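Local coordinates for protein glycoside Hydrolase Family 43_12 (Metagenome, PDB 7JVH) that probably hydrolyses glycosidic bonds of plant hemicellulose such as arabinoxylan, as a glycoside hydrolase of family 43, subfamily 12, at residues A[33-38]-A[443-448]. Residues are numbered along the deposited sequence; the frame is centred on the assembly and turned at random.
Sequences FTYTGE and YTAQTT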
# COMPACT_ATOMS: atom_id res chain seq x y z
N PHE A 33 3.75 -21.27 -2.37
CA PHE A 33 3.75 -20.10 -3.24
C PHE A 33 5.18 -19.56 -3.33
O PHE A 33 5.85 -19.39 -2.31
CB PHE A 33 2.81 -18.99 -2.74
CG PHE A 33 2.53 -17.95 -3.78
CD1 PHE A 33 3.35 -16.85 -3.94
CD2 PHE A 33 1.44 -18.08 -4.62
CE1 PHE A 33 3.09 -15.89 -4.92
CE2 PHE A 33 1.16 -17.12 -5.60
CZ PHE A 33 2.00 -16.03 -5.75
N THR A 34 5.63 -19.28 -4.56
CA THR A 34 6.94 -18.69 -4.81
C THR A 34 6.77 -17.43 -5.63
O THR A 34 6.07 -17.45 -6.64
CB THR A 34 7.90 -19.67 -5.56
OG1 THR A 34 8.04 -20.87 -4.79
CG2 THR A 34 9.26 -19.07 -5.76
N TYR A 35 7.40 -16.35 -5.17
CA TYR A 35 7.41 -15.07 -5.86
C TYR A 35 8.86 -14.62 -6.06
O TYR A 35 9.63 -14.55 -5.09
CB TYR A 35 6.63 -14.01 -5.06
CG TYR A 35 6.74 -12.60 -5.62
CD1 TYR A 35 5.93 -12.18 -6.66
CD2 TYR A 35 7.66 -11.69 -5.10
CE1 TYR A 35 6.03 -10.90 -7.18
CE2 TYR A 35 7.77 -10.40 -5.60
CZ TYR A 35 6.94 -10.01 -6.64
OH TYR A 35 7.05 -8.72 -7.14
N THR A 36 9.22 -14.34 -7.32
CA THR A 36 10.56 -13.93 -7.71
C THR A 36 10.52 -12.63 -8.49
O THR A 36 9.96 -12.58 -9.58
CB THR A 36 11.29 -15.03 -8.55
OG1 THR A 36 11.48 -16.20 -7.75
CG2 THR A 36 12.66 -14.54 -9.06
N GLY A 37 11.13 -11.58 -7.92
CA GLY A 37 11.28 -10.28 -8.57
C GLY A 37 12.49 -10.32 -9.47
O GLY A 37 13.50 -10.93 -9.12
N GLU A 38 12.39 -9.68 -10.64
CA GLU A 38 13.39 -9.76 -11.71
C GLU A 38 13.45 -8.43 -12.47
O GLU A 38 13.43 -8.41 -13.71
CB GLU A 38 13.05 -10.88 -12.73
CG GLU A 38 12.80 -12.27 -12.16
CD GLU A 38 11.95 -13.15 -13.09
OE1 GLU A 38 10.85 -12.75 -13.52
OE2 GLU A 38 12.36 -14.29 -13.40
N TYR A 443 8.24 -9.94 -12.94
CA TYR A 443 8.21 -10.99 -11.93
C TYR A 443 7.74 -12.32 -12.52
O TYR A 443 7.23 -12.40 -13.64
CB TYR A 443 7.40 -10.59 -10.68
CG TYR A 443 5.91 -10.81 -10.74
CD1 TYR A 443 5.35 -12.02 -10.31
CD2 TYR A 443 5.05 -9.82 -11.21
CE1 TYR A 443 3.99 -12.24 -10.37
CE2 TYR A 443 3.68 -10.02 -11.24
CZ TYR A 443 3.16 -11.23 -10.83
OH TYR A 443 1.79 -11.44 -10.89
N THR A 444 7.98 -13.37 -11.74
CA THR A 444 7.66 -14.74 -12.06
C THR A 444 7.21 -15.32 -10.74
O THR A 444 7.86 -15.13 -9.72
CB THR A 444 8.87 -15.53 -12.61
OG1 THR A 444 9.34 -14.90 -13.81
CG2 THR A 444 8.52 -16.97 -12.91
N ALA A 445 6.07 -16.02 -10.77
CA ALA A 445 5.49 -16.61 -9.58
C ALA A 445 4.90 -17.94 -9.95
O ALA A 445 4.51 -18.16 -11.10
CB ALA A 445 4.42 -15.67 -9.02
N GLN A 446 4.83 -18.83 -8.96
CA GLN A 446 4.12 -20.08 -9.11
C GLN A 446 3.53 -20.57 -7.79
O GLN A 446 4.00 -20.22 -6.72
CB GLN A 446 5.06 -21.14 -9.66
CG GLN A 446 6.36 -21.25 -8.90
CD GLN A 446 7.01 -22.60 -9.08
OE1 GLN A 446 7.96 -22.74 -9.83
NE2 GLN A 446 6.48 -23.59 -8.38
N THR A 447 2.48 -21.39 -7.90
CA THR A 447 1.85 -22.01 -6.75
C THR A 447 1.61 -23.48 -7.05
O THR A 447 1.41 -23.87 -8.20
CB THR A 447 0.52 -21.29 -6.35
OG1 THR A 447 0.11 -21.74 -5.06
CG2 THR A 447 -0.60 -21.54 -7.37
N THR A 448 1.64 -24.30 -6.00
CA THR A 448 1.46 -25.74 -6.09
C THR A 448 0.30 -26.11 -5.19
O THR A 448 0.25 -25.70 -4.03
CB THR A 448 2.74 -26.49 -5.65
OG1 THR A 448 3.82 -26.07 -6.47
CG2 THR A 448 2.59 -27.98 -5.78
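Y35 and Y443 meet on the buried face of a two-strand antiparallel ladder, their side chains crossing at about a right angle. CE1 of Y35 comes 3.4 Å from CD1 of Y443, and the ring planes meet obliquely, inclined at 39°. Because CG of Y443 sits between its backbone N and carbonyl carbon (chi1 85°), the ring leans over its own strand toward A445, whose methyl lies at its edge, in plane. G37, which pairs with Y443, adds no side chain beside it. With CG of F33 anti to the backbone N, CD2 comes 3.8 Å from CB of T447 and CZ 4.1 Å from CB of A445, while the backbone O of Q446 lies over one ring face, offset toward the rim; small A445 suits the place between the large rings. This is one face of a beta-sandwich, where strand 28-37, from the start of the chain, joins a sheet of the C-terminal concanavalin A-like domain; from the opposing sheet V561 packs on F33 and Y443, and M563 on F33 and T447. The hydroxyl of Y35 bonds to ND1 of H440 and to the backbone N of Q439. On the partly exposed face, beta-branched T34, T36 and T444 suit extended backbone, and T34 N bonds to Q446 O (2.9 Å). Past the last pair, E38 reaches over so that OE1 accepts from T444 OG1 at 2.6 Å, on the syn side but 29° out of the carboxylate plane.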